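Local coordinates for protein alkaline phosphatase (Thermus thermophilus, PDB 7KWD) that probably hydrolyses phosphate monoesters as a homodimeric, metal-dependent alkaline phosphatase that holds two zinc ions and one magnesium ion, at residues A[318-323]-A[431-436]; A[47-52]-A[272-277]; A[93-98]-A[146-151]; A[87-92]-A[107-112]; A[276-281]-A[426-431]. All coordinates share one frame; numbering follows the deposited sequence.

Contact 1. Residues A[318-323]-A[431-436]; sequences HATGVG and GQHTAS. With ZN (zinc ion), chain E; ZN (zinc ion), chain F.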
# COMPACT_ATOMS: atom_id res chain seq x y z
N HIS A 318 6.62 -9.16 0.52
CA HIS A 318 5.32 -8.91 -0.10
C HIS A 318 4.44 -8.29 0.99
O HIS A 318 4.74 -8.39 2.19
CB HIS A 318 4.63 -10.18 -0.61
CG HIS A 318 4.55 -11.22 0.44
ND1 HIS A 318 3.60 -11.19 1.44
CD2 HIS A 318 5.38 -12.24 0.74
CE1 HIS A 318 3.82 -12.17 2.28
NE2 HIS A 318 4.88 -12.83 1.86
N ALA A 319 3.33 -7.72 0.56
CA ALA A 319 2.32 -7.22 1.47
C ALA A 319 1.35 -8.34 1.84
O ALA A 319 1.14 -9.29 1.08
CB ALA A 319 1.55 -6.06 0.83
N THR A 320 0.75 -8.19 3.03
CA THR A 320 -0.24 -9.16 3.50
C THR A 320 -1.37 -8.43 4.22
O THR A 320 -1.12 -7.56 5.06
CB THR A 320 0.40 -10.20 4.42
OG1 THR A 320 1.36 -10.90 3.66
CG2 THR A 320 -0.67 -11.20 4.96
N GLY A 321 -2.59 -8.83 3.90
CA GLY A 321 -3.78 -8.25 4.47
C GLY A 321 -4.60 -7.55 3.42
O GLY A 321 -5.30 -8.21 2.65
N VAL A 322 -4.53 -6.22 3.33
CA VAL A 322 -3.67 -5.39 4.14
C VAL A 322 -4.53 -4.67 5.16
O VAL A 322 -5.73 -4.43 4.92
CB VAL A 322 -2.89 -4.37 3.27
CG1 VAL A 322 -1.91 -5.10 2.35
CG2 VAL A 322 -3.81 -3.48 2.48
N GLY A 323 -3.90 -4.33 6.28
CA GLY A 323 -4.57 -3.78 7.44
C GLY A 323 -4.45 -2.27 7.55
O GLY A 323 -3.52 -1.74 8.17
N GLY A 431 -7.40 -12.06 4.42
CA GLY A 431 -6.49 -12.73 5.33
C GLY A 431 -5.25 -13.28 4.62
O GLY A 431 -4.53 -14.11 5.19
N GLN A 432 -4.98 -12.84 3.39
CA GLN A 432 -3.92 -13.41 2.57
C GLN A 432 -2.96 -12.33 2.06
O GLN A 432 -3.16 -11.13 2.27
CB GLN A 432 -4.55 -14.16 1.37
CG GLN A 432 -5.38 -15.37 1.78
CD GLN A 432 -6.84 -15.02 2.06
OE1 GLN A 432 -7.20 -14.80 3.20
NE2 GLN A 432 -7.66 -14.94 1.01
N HIS A 433 -1.90 -12.76 1.37
CA HIS A 433 -0.98 -11.83 0.72
C HIS A 433 -1.70 -11.02 -0.35
O HIS A 433 -2.72 -11.44 -0.91
CB HIS A 433 0.17 -12.56 0.04
CG HIS A 433 0.91 -13.47 0.94
ND1 HIS A 433 1.91 -14.31 0.48
CD2 HIS A 433 0.81 -13.69 2.27
CE1 HIS A 433 2.38 -15.02 1.50
NE2 HIS A 433 1.72 -14.67 2.58
N THR A 434 -1.15 -9.86 -0.65
CA THR A 434 -1.65 -9.02 -1.74
C THR A 434 -0.52 -8.73 -2.71
O THR A 434 0.64 -9.06 -2.48
CB THR A 434 -2.27 -7.71 -1.22
OG1 THR A 434 -1.23 -6.90 -0.63
CG2 THR A 434 -3.36 -7.98 -0.17
N ALA A 435 -0.89 -8.10 -3.83
CA ALA A 435 -0.01 -7.92 -4.98
C ALA A 435 0.74 -6.59 -4.97
O ALA A 435 1.54 -6.33 -5.88
CB ALA A 435 -0.83 -7.98 -6.26
N SER A 436 0.49 -5.75 -4.00
CA SER A 436 1.10 -4.43 -3.93
C SER A 436 2.63 -4.50 -4.02
O SER A 436 3.27 -5.33 -3.36
CB SER A 436 0.71 -3.78 -2.59
OG SER A 436 1.55 -2.67 -2.32
ZN ZN E . 6.41 -13.81 3.18
ZN ZN F . 2.04 -15.34 4.63
O HOH W 1 3.02 -7.78 -2.47
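T320 and H433 face each other as an antiparallel non-hydrogen-bonded pair with CA atoms 3.9 Å apart, although the end-to-end directions of 318-323 and 431-436 differ by 109°, so the pairing is brief. It is closed by T434 N donating to A319 O (2.9 Å, 168° at the hydrogen) and, beyond it, by G321 N donating to Q432 O. H318 ND1 also donates to A319 O; its imidazole and T434 N reach that oxygen from opposite faces of the carbonyl plane, so two bonds grip it. The first torsion of H318, 52°, places CG between the backbone N and the carbonyl carbon, from where ND1 can reach A319 O. The two imidazoles stack face to face, centroids 3.7 Å apart, with H318 CE1 over the middle of the H433 ring. Each NE2 then holds a different zinc: H318 one ion, H433 the other at 2.2 Å. T320 lies alongside H433, its OG1 bonding to D275, a ligand of H433's zinc. On the other face of the strands, T434 OG1 rests 3.3 Å from A319 CB and beside V322 CG1. One water accepts from A319 N and donates to T434 O and S436 O, bridging the segments. G321 turns the chain with positive phi, and a cis peptide bond joins it to V322. Strand 310-325 thus meets strand 433-434 here, and V322 bonds through its backbone to S429. Helix 273-280 lies against the histidine side through D275, N278 and H279, H433 ND1 bonds to T93 O ahead of helix 95-104, and E52 of the second subunit bonds to T434 OG1.

Contact 2. Residues A[47-52]-A[272-277]; sequences DGFSWE and GRIDHA. With MG (magnesium ion), chain D; ZN (zinc ion), chain E; ZN (zinc ion), chain F.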
# COMPACT_ATOMS: atom_id res chain seq x y z
N ASP A 47 8.69 -9.63 6.70
CA ASP A 47 7.81 -10.54 5.98
C ASP A 47 6.37 -10.05 6.06
O ASP A 47 5.85 -9.82 7.15
CB ASP A 47 7.93 -11.95 6.55
CG ASP A 47 7.46 -12.98 5.57
OD1 ASP A 47 6.30 -12.83 5.14
OD2 ASP A 47 8.26 -13.89 5.21
N GLY A 48 5.72 -9.91 4.92
CA GLY A 48 4.32 -9.53 4.87
C GLY A 48 4.01 -8.07 5.17
O GLY A 48 2.84 -7.71 5.35
N PHE A 49 5.03 -7.21 5.13
CA PHE A 49 4.94 -5.84 5.60
C PHE A 49 4.43 -4.92 4.50
O PHE A 49 5.06 -4.77 3.45
CB PHE A 49 6.32 -5.40 6.08
CG PHE A 49 6.41 -4.00 6.61
CD1 PHE A 49 5.82 -3.65 7.81
CD2 PHE A 49 7.18 -3.02 5.93
CE1 PHE A 49 5.95 -2.37 8.34
CE2 PHE A 49 7.30 -1.74 6.44
CZ PHE A 49 6.71 -1.42 7.66
N SER A 50 3.28 -4.31 4.75
CA SER A 50 2.65 -3.43 3.78
C SER A 50 2.84 -1.98 4.17
O SER A 50 3.31 -1.67 5.27
CB SER A 50 1.15 -3.74 3.69
OG SER A 50 0.49 -3.22 4.81
N TRP A 51 2.47 -1.08 3.25
CA TRP A 51 2.52 0.35 3.54
C TRP A 51 1.42 0.76 4.50
O TRP A 51 1.54 1.79 5.17
CB TRP A 51 2.45 1.16 2.23
CG TRP A 51 3.73 1.00 1.40
CD1 TRP A 51 3.85 0.42 0.15
CD2 TRP A 51 5.05 1.42 1.77
NE1 TRP A 51 5.18 0.45 -0.25
CE2 TRP A 51 5.92 1.06 0.73
CE3 TRP A 51 5.58 2.07 2.90
CZ2 TRP A 51 7.29 1.34 0.78
CZ3 TRP A 51 6.94 2.35 2.93
CH2 TRP A 51 7.77 1.99 1.87
N GLU A 52 0.35 -0.03 4.61
CA GLU A 52 -0.61 0.28 5.67
C GLU A 52 -0.01 -0.02 7.03
O GLU A 52 -0.15 0.79 7.95
CB GLU A 52 -1.91 -0.49 5.48
CG GLU A 52 -2.62 -0.25 4.16
CD GLU A 52 -3.12 1.19 3.96
OE1 GLU A 52 -3.42 1.53 2.80
OE2 GLU A 52 -3.20 1.97 4.94
N GLY A 272 9.60 -12.24 10.76
CA GLY A 272 8.78 -13.11 9.96
C GLY A 272 7.35 -13.22 10.36
O GLY A 272 6.56 -13.86 9.64
N ARG A 273 6.95 -12.64 11.50
CA ARG A 273 5.58 -12.81 11.97
C ARG A 273 4.73 -11.57 11.79
O ARG A 273 3.54 -11.58 12.13
CB ARG A 273 5.58 -13.26 13.44
CG ARG A 273 6.46 -14.53 13.66
CD ARG A 273 5.98 -15.46 14.77
NE ARG A 273 4.71 -16.08 14.39
CZ ARG A 273 3.82 -16.56 15.25
NH1 ARG A 273 4.05 -16.51 16.56
NH2 ARG A 273 2.70 -17.08 14.78
N ILE A 274 5.30 -10.51 11.21
CA ILE A 274 4.47 -9.44 10.66
C ILE A 274 3.44 -10.05 9.72
O ILE A 274 2.24 -9.78 9.83
CB ILE A 274 5.33 -8.39 9.95
CG1 ILE A 274 6.25 -7.68 10.95
CG2 ILE A 274 4.45 -7.43 9.16
CD1 ILE A 274 7.36 -6.85 10.27
N ASP A 275 3.91 -10.89 8.78
CA ASP A 275 3.03 -11.64 7.88
C ASP A 275 1.95 -12.38 8.66
O ASP A 275 0.77 -12.23 8.38
CB ASP A 275 3.89 -12.61 7.06
CG ASP A 275 3.11 -13.39 6.06
OD1 ASP A 275 2.49 -12.75 5.16
OD2 ASP A 275 3.13 -14.64 6.15
N HIS A 276 2.35 -13.13 9.69
CA HIS A 276 1.40 -13.96 10.41
C HIS A 276 0.32 -13.12 11.08
O HIS A 276 -0.86 -13.46 11.02
CB HIS A 276 2.12 -14.81 11.46
CG HIS A 276 3.12 -15.74 10.86
ND1 HIS A 276 3.99 -16.48 11.62
CD2 HIS A 276 3.40 -16.04 9.57
CE1 HIS A 276 4.77 -17.20 10.83
NE2 HIS A 276 4.43 -16.96 9.58
N ALA A 277 0.72 -12.04 11.74
CA ALA A 277 -0.27 -11.19 12.37
C ALA A 277 -1.20 -10.61 11.33
O ALA A 277 -2.40 -10.46 11.58
CB ALA A 277 0.40 -10.06 13.15
MG MG D . 8.99 -15.65 6.20
ZN ZN E . 6.41 -13.81 3.18
ZN ZN F . 2.04 -15.34 4.63
O HOH W 2 7.19 -15.40 7.65
O HOH W 3 10.06 -17.31 6.97
O HOH W 4 7.92 -16.99 5.27
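D47 and D275 meet at the C-terminal ends of the parallel strands 40-46 and 265-271, where the alkaline phosphatase fold builds its metal site. The tight part is centred on D47 O, which lies 3.2 Å from I274 CB and takes a weak, bent bond from D275 N (2.8 Å, 116°). G48 follows with positive phi, its CA 3.7 Å from D275 OD1. The two carboxylates have planes 46° apart, and D47 OD1 sits 3.1 Å from D275 CB. With CG anti to the backbone N (chi1 -159°), D47 carries its carboxylate out to two metals: OD1 holds one zinc, while OD2 binds magnesium and also lies at a longer 2.7 Å from that zinc. D275 OD2 binds the second zinc at 2.0 Å, and its OD1 is hydrogen-bonded to T320 OG1. Packing is slacker at F49, whose ring has I274 CG2 at its edge. The wet side is around magnesium, where three waters complete the shell of D47, T148 and E270, and one of them donates to G272 O at 2.6 Å. Next to it H276, partly exposed, has G272 O over one face, and its ND1 accepts R273 NE at 2.9 Å, the nitrogen lying in the guanidinium plane.

Contact 3. Residues A[93-98]-A[146-151]; sequences TESSAA and HATPAS. With MG (magnesium ion), chain D; ZN (zinc ion), chain E.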
# COMPACT_ATOMS: atom_id res chain seq x y z
N THR A 93 2.44 -13.57 -4.66
CA THR A 93 3.45 -14.56 -4.35
C THR A 93 3.17 -15.14 -2.97
O THR A 93 2.43 -14.57 -2.18
CB THR A 93 4.84 -13.91 -4.36
OG1 THR A 93 5.88 -14.88 -4.30
CG2 THR A 93 4.96 -12.98 -3.18
N GLU A 94 3.83 -16.23 -2.65
CA GLU A 94 4.03 -16.52 -1.22
C GLU A 94 5.53 -16.52 -0.95
O GLU A 94 6.36 -16.14 -1.79
CB GLU A 94 3.30 -17.80 -0.80
CG GLU A 94 3.52 -18.97 -1.70
CD GLU A 94 5.00 -19.39 -1.71
OE1 GLU A 94 5.73 -18.92 -2.62
OE2 GLU A 94 5.44 -20.15 -0.81
N SER A 95 5.89 -16.96 0.26
CA SER A 95 7.19 -16.63 0.81
C SER A 95 8.34 -17.36 0.12
O SER A 95 9.43 -16.80 -0.01
CB SER A 95 7.21 -16.94 2.30
OG SER A 95 6.88 -15.82 3.05
N SER A 96 8.14 -18.62 -0.31
CA SER A 96 9.26 -19.35 -0.93
C SER A 96 9.62 -18.74 -2.27
O SER A 96 10.81 -18.52 -2.56
CB SER A 96 8.94 -20.84 -1.09
OG SER A 96 7.73 -21.04 -1.79
N ALA A 97 8.62 -18.46 -3.11
CA ALA A 97 8.93 -17.82 -4.39
C ALA A 97 9.50 -16.43 -4.18
O ALA A 97 10.41 -16.01 -4.89
CB ALA A 97 7.67 -17.78 -5.27
N ALA A 98 9.02 -15.71 -3.17
CA ALA A 98 9.56 -14.38 -2.92
C ALA A 98 11.00 -14.47 -2.47
O ALA A 98 11.88 -13.78 -2.98
CB ALA A 98 8.71 -13.67 -1.88
N HIS A 146 11.93 -22.15 8.32
CA HIS A 146 10.85 -21.63 7.50
C HIS A 146 11.38 -21.08 6.17
O HIS A 146 12.59 -21.03 5.92
CB HIS A 146 10.09 -20.56 8.29
CG HIS A 146 8.64 -20.47 7.96
ND1 HIS A 146 8.07 -19.30 7.49
CD2 HIS A 146 7.63 -21.37 8.08
CE1 HIS A 146 6.77 -19.50 7.31
NE2 HIS A 146 6.48 -20.74 7.66
N ALA A 147 10.44 -20.71 5.30
CA ALA A 147 10.77 -20.50 3.89
C ALA A 147 11.78 -19.38 3.70
O ALA A 147 12.69 -19.50 2.88
CB ALA A 147 9.51 -20.18 3.10
N THR A 148 11.64 -18.29 4.45
CA THR A 148 12.45 -17.12 4.12
C THR A 148 13.92 -17.37 4.41
O THR A 148 14.76 -17.14 3.53
CB THR A 148 11.91 -15.89 4.86
OG1 THR A 148 10.57 -15.64 4.43
CG2 THR A 148 12.78 -14.70 4.56
N PRO A 149 14.30 -17.83 5.60
CA PRO A 149 15.71 -18.19 5.81
C PRO A 149 16.14 -19.35 4.94
O PRO A 149 17.25 -19.33 4.37
CB PRO A 149 15.77 -18.55 7.31
CG PRO A 149 14.36 -18.77 7.72
CD PRO A 149 13.50 -17.89 6.83
N ALA A 150 15.27 -20.36 4.80
CA ALA A 150 15.72 -21.57 4.13
C ALA A 150 15.98 -21.30 2.66
O ALA A 150 16.92 -21.87 2.07
CB ALA A 150 14.70 -22.69 4.31
N SER A 151 15.18 -20.42 2.03
CA SER A 151 15.34 -20.17 0.61
C SER A 151 16.68 -19.53 0.31
O SER A 151 17.09 -19.49 -0.85
CB SER A 151 14.23 -19.26 0.10
OG SER A 151 14.42 -17.94 0.64
MG MG D . 8.99 -15.65 6.20
ZN ZN E . 6.41 -13.81 3.18
O HOH W 5 10.24 -14.70 2.09
O HOH W 4 7.92 -16.99 5.27
O HOH W 3 10.06 -17.31 6.97
O HOH W 2 7.19 -15.40 7.65
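The first torsion of T148, -62°, sets OG1 beside its own backbone N, and that of S95 is -94°, off the usual staggered positions; the two hydroxyls end 3.9 Å apart, S95 OG to T148 OG1. They do not bond directly; each serves a metal. S95 OG binds zinc at 2.1 Å, T148 OG1 binds magnesium at 2.4 Å, and a magnesium-bound water lies 2.7 Å from S95 OG to connect the two. A second water accepts from T148 OG1 and donates to S95 O. Between the segments the direct packing is thin, A147 CB against S95 CB and the backbone N of S96. Both segments are helix starts that point at the metal cluster: E94 caps helix 95-104, where OE1 accepts A97 N on its syn lone pair (171° at the hydrogen) and OE2 takes both S96 N and S96 OG, while R159 forms a salt bridge to the same OE2. S95, first in that helix, is predicted to be the serine phosphorylated in catalysis, and its N donates to a bound tartrate, probably from crystallisation. H146, N-cap of helix 147-153, is predicted to bind magnesium; here ND1 lies 4.0 Å from the ion and 2.9 Å from one of its waters.

Contact 4. Residues A[87-92]-A[107-112]; sequences SLTSYV and KTVNGG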
# COMPACT_ATOMS: atom_id res chain seq x y z
N SER A 87 5.10 -13.70 -8.51
CA SER A 87 5.88 -14.90 -8.79
C SER A 87 5.68 -15.28 -10.27
O SER A 87 5.08 -14.52 -11.04
CB SER A 87 5.47 -16.02 -7.84
OG SER A 87 4.10 -16.28 -7.96
N LEU A 88 6.12 -16.47 -10.66
CA LEU A 88 6.20 -16.80 -12.08
C LEU A 88 4.81 -16.93 -12.74
O LEU A 88 4.64 -16.53 -13.90
CB LEU A 88 7.00 -18.09 -12.26
CG LEU A 88 7.27 -18.58 -13.69
CD1 LEU A 88 7.78 -17.46 -14.57
CD2 LEU A 88 8.28 -19.72 -13.58
N THR A 89 3.83 -17.49 -12.01
CA THR A 89 2.50 -17.73 -12.54
C THR A 89 1.38 -17.04 -11.75
O THR A 89 0.21 -17.21 -12.11
CB THR A 89 2.18 -19.24 -12.58
OG1 THR A 89 2.14 -19.79 -11.26
CG2 THR A 89 3.22 -19.95 -13.37
N SER A 90 1.70 -16.23 -10.74
CA SER A 90 0.67 -15.61 -9.92
C SER A 90 1.07 -14.20 -9.54
O SER A 90 2.17 -13.98 -9.03
CB SER A 90 0.44 -16.38 -8.62
OG SER A 90 -0.40 -15.64 -7.77
N TYR A 91 0.15 -13.26 -9.72
CA TYR A 91 0.39 -11.90 -9.29
C TYR A 91 0.42 -11.74 -7.79
O TYR A 91 0.73 -10.65 -7.33
CB TYR A 91 -0.65 -10.99 -9.90
CG TYR A 91 -0.21 -10.72 -11.28
CD1 TYR A 91 0.77 -9.82 -11.49
CD2 TYR A 91 -0.68 -11.44 -12.36
CE1 TYR A 91 1.23 -9.58 -12.68
CE2 TYR A 91 -0.19 -11.18 -13.60
CZ TYR A 91 0.77 -10.23 -13.74
OH TYR A 91 1.39 -9.85 -14.94
N VAL A 92 0.16 -12.80 -7.03
CA VAL A 92 0.36 -12.77 -5.59
C VAL A 92 1.28 -13.91 -5.20
O VAL A 92 0.94 -15.09 -5.38
CB VAL A 92 -0.97 -12.88 -4.83
CG1 VAL A 92 -0.72 -12.84 -3.31
CG2 VAL A 92 -1.91 -11.78 -5.30
N LYS A 107 12.28 -15.86 -11.13
CA LYS A 107 10.92 -16.14 -10.68
C LYS A 107 10.74 -17.64 -10.64
O LYS A 107 11.19 -18.36 -11.54
CB LYS A 107 9.89 -15.54 -11.63
CG LYS A 107 10.10 -14.07 -11.92
CD LYS A 107 9.45 -13.23 -10.83
CE LYS A 107 9.23 -11.78 -11.24
NZ LYS A 107 8.88 -10.93 -10.05
N THR A 108 10.10 -18.12 -9.57
CA THR A 108 9.74 -19.52 -9.41
C THR A 108 8.24 -19.62 -9.15
O THR A 108 7.54 -18.62 -8.96
CB THR A 108 10.52 -20.20 -8.28
OG1 THR A 108 10.21 -19.55 -7.03
CG2 THR A 108 12.00 -20.05 -8.54
N VAL A 109 7.76 -20.84 -9.20
CA VAL A 109 6.40 -21.16 -8.84
C VAL A 109 6.30 -21.17 -7.32
O VAL A 109 7.24 -21.61 -6.63
CB VAL A 109 6.01 -22.50 -9.46
CG1 VAL A 109 4.76 -23.01 -8.80
CG2 VAL A 109 5.86 -22.34 -10.99
N ASN A 110 5.17 -20.70 -6.79
CA ASN A 110 4.97 -20.69 -5.34
C ASN A 110 5.15 -22.09 -4.79
O ASN A 110 4.55 -23.05 -5.31
CB ASN A 110 3.56 -20.17 -4.99
CG ASN A 110 3.35 -18.69 -5.37
OD1 ASN A 110 4.30 -17.99 -5.74
ND2 ASN A 110 2.10 -18.22 -5.28
N GLY A 111 5.99 -22.24 -3.76
CA GLY A 111 6.04 -23.53 -3.08
C GLY A 111 7.37 -24.19 -2.81
O GLY A 111 7.60 -24.70 -1.70
N GLY A 112 8.25 -24.24 -3.79
CA GLY A 112 9.56 -24.81 -3.59
C GLY A 112 10.61 -23.79 -3.15
O GLY A 112 10.48 -22.59 -3.35
O HOH W 6 3.75 -19.03 -9.14
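The side chains of L88 and K107 pass at a slant, CB to CB 3.9 Å, and part from there. L88 CG is anti to the backbone N (chi1 -177°), which carries the isobutyl group over the K107 backbone, CD2 lying 3.8 Å from K107 O and reaching on toward V109 CG2. K107 bends at its second torsion, -85°, and runs the other way: its ammonium leaves the contact to bond Y86 O and form a salt bridge with D456, with a cation-pi contact to the Y86 ring. Where these aliphatic parts meet, L88 N donates to T108 O at 3.1 Å, the donor standing above the carbonyl plane. The second group is S87 against N110. The S87 hydroxyl comes to 2.8 Å from N110 OD1, and S90 O is a second possible acceptor for its one proton. The other end of the same amide turns ND2 to V92 O in a weak bond of 3.3 Å, and ND2 also bonds to S331 O of the second subunit. A water bridges the segments, donating to S87 OG, accepting from N110 N, and lying 2.8 Å from T89 OG1. T89 CG2 touches V109 CG2, and A482 of helix 479-487 closes over L88, T89 and V109. The contact thus ties together the two loops that flank helix 95-104, an apolar patch lying beside a polar one. The carbonyls V92 O and S331 O of the second subunit both favour the amino group at ND2, which supports this orientation of the N110 amide.

Contact 5. Residues A[276-281]-A[426-431]; sequences HANHLN and IGWSSG. With ZN (zinc ion), chain F.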
# COMPACT_ATOMS: atom_id res chain seq x y z
N HIS A 276 2.35 -13.13 9.69
CA HIS A 276 1.40 -13.96 10.41
C HIS A 276 0.32 -13.12 11.08
O HIS A 276 -0.86 -13.46 11.02
CB HIS A 276 2.12 -14.81 11.46
CG HIS A 276 3.12 -15.74 10.86
ND1 HIS A 276 3.99 -16.48 11.62
CD2 HIS A 276 3.40 -16.04 9.57
CE1 HIS A 276 4.77 -17.20 10.83
NE2 HIS A 276 4.43 -16.96 9.58
N ALA A 277 0.72 -12.04 11.74
CA ALA A 277 -0.27 -11.19 12.37
C ALA A 277 -1.20 -10.61 11.33
O ALA A 277 -2.40 -10.46 11.58
CB ALA A 277 0.40 -10.06 13.15
N ASN A 278 -0.67 -10.25 10.16
CA ASN A 278 -1.53 -9.70 9.13
C ASN A 278 -2.51 -10.75 8.64
O ASN A 278 -3.64 -10.41 8.26
CB ASN A 278 -0.71 -9.15 7.97
CG ASN A 278 -0.03 -7.82 8.33
OD1 ASN A 278 -0.43 -7.12 9.25
ND2 ASN A 278 1.02 -7.50 7.59
N HIS A 279 -2.06 -12.02 8.59
CA HIS A 279 -2.95 -13.14 8.29
C HIS A 279 -4.09 -13.22 9.31
O HIS A 279 -5.26 -13.39 8.94
CB HIS A 279 -2.17 -14.45 8.28
CG HIS A 279 -1.45 -14.73 7.00
ND1 HIS A 279 -2.08 -14.73 5.78
CD2 HIS A 279 -0.15 -15.02 6.75
CE1 HIS A 279 -1.21 -15.02 4.84
NE2 HIS A 279 -0.04 -15.23 5.40
N LEU A 280 -3.76 -13.11 10.61
CA LEU A 280 -4.82 -13.10 11.63
C LEU A 280 -5.75 -11.89 11.52
O LEU A 280 -6.85 -11.93 12.08
CB LEU A 280 -4.23 -13.10 13.03
CG LEU A 280 -3.10 -14.08 13.31
CD1 LEU A 280 -2.65 -13.97 14.73
CD2 LEU A 280 -3.56 -15.47 13.01
N ASN A 281 -5.34 -10.83 10.83
CA ASN A 281 -6.06 -9.55 10.82
C ASN A 281 -6.00 -8.92 12.21
O ASN A 281 -6.99 -8.36 12.68
CB ASN A 281 -7.51 -9.68 10.39
CG ASN A 281 -7.70 -9.82 8.89
OD1 ASN A 281 -8.81 -9.68 8.42
ND2 ASN A 281 -6.62 -10.12 8.15
N ILE A 426 -9.30 -0.01 11.94
CA ILE A 426 -8.36 -0.69 11.05
C ILE A 426 -9.09 -1.88 10.43
O ILE A 426 -9.58 -2.76 11.14
CB ILE A 426 -7.10 -1.16 11.81
CG1 ILE A 426 -6.52 -0.02 12.63
CG2 ILE A 426 -6.04 -1.69 10.83
CD1 ILE A 426 -5.58 -0.41 13.72
N GLY A 427 -9.22 -1.88 9.11
CA GLY A 427 -9.83 -2.97 8.39
C GLY A 427 -8.81 -3.69 7.52
O GLY A 427 -7.65 -3.28 7.44
N TRP A 428 -9.28 -4.74 6.84
CA TRP A 428 -8.40 -5.70 6.18
C TRP A 428 -8.99 -6.10 4.83
O TRP A 428 -10.18 -6.39 4.74
CB TRP A 428 -8.22 -6.97 7.03
CG TRP A 428 -7.69 -6.63 8.34
CD1 TRP A 428 -8.39 -6.22 9.41
CD2 TRP A 428 -6.31 -6.64 8.73
NE1 TRP A 428 -7.55 -5.96 10.46
CE2 TRP A 428 -6.26 -6.21 10.07
CE3 TRP A 428 -5.12 -6.97 8.08
CZ2 TRP A 428 -5.07 -6.10 10.78
CZ3 TRP A 428 -3.92 -6.84 8.78
CH2 TRP A 428 -3.91 -6.41 10.12
N SER A 429 -8.16 -6.05 3.79
CA SER A 429 -8.61 -6.46 2.47
C SER A 429 -8.90 -7.97 2.44
O SER A 429 -9.75 -8.42 1.69
CB SER A 429 -7.56 -6.15 1.39
OG SER A 429 -6.95 -4.89 1.52
N SER A 430 -8.20 -8.74 3.27
CA SER A 430 -8.18 -10.18 3.12
C SER A 430 -7.42 -10.73 4.32
O SER A 430 -6.88 -9.98 5.13
CB SER A 430 -7.51 -10.58 1.80
OG SER A 430 -6.14 -10.91 2.00
N GLY A 431 -7.40 -12.06 4.42
CA GLY A 431 -6.49 -12.73 5.33
C GLY A 431 -5.25 -13.28 4.62
O GLY A 431 -4.53 -14.11 5.19
ZN ZN F . 2.04 -15.34 4.63
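H279 ND1 donates to G431 O at 2.6 Å and 171°, the oxygen lying in the plane of the imidazole, while NE2, the other ring nitrogen, binds zinc at 2.2 Å. The carbonyl and the zinc together fix the rotation of this first-shell ligand, which shares its ion with D275 and H433. The second grip is the amide of N281. Its ND2 donates to S430 O (3.0 Å, 165°) and, within its own segment, to N278 O, both oxygens lying close to the amide plane, so the group is held flat across the two segments; OD1 bonds to Q401. N281 has positive phi and is the C-prime residue of a Schellman motif that ends helix 273-280: its N returns weakly to N278 O, and the N of the residue after it bonds to A277 O. This turn presents N281 to W428, on strand 426-428. The amide lies stacked over the indole, planes 12° apart, with CG 3.2 Å from W428 CG and OD1 3.1 Å from W428 CB. The N281 CA adds a CH-pi contact over the six-membered ring, 3.5 Å from its centroid. At the indole edge, N278 OD1 lies in the ring plane near CZ3 (3.5 Å), its own bond going to T286 OG1. Farther out, A283 of helix 283-306 touches the tryptophan, R400 of the second subunit packs on it, and L280 turns from the strand toward A406.

All five contacts are buried and touch the second subunit, but the centre of contact 2 lies about 6 Å from the centre of the chain and that of contact 4 about 18 Å. Contacts 1, 2, 3 and 5 hold metal ligands: contacts 1 and 2 touch both zincs, contacts 2 and 3 share magnesium and three waters, contacts 2 and 5 use helix 273-280, and contacts 1 and 5 share G431 and strands paired with 310-325. Contact 1 is paired strands with a histidine stack, contact 3 is bridged by water and metal, contact 5 rests on amide and imidazole bonds. Contact 4, without metal, meets the site by V92 packing on H433 and through S96 OG bonded to G111 N.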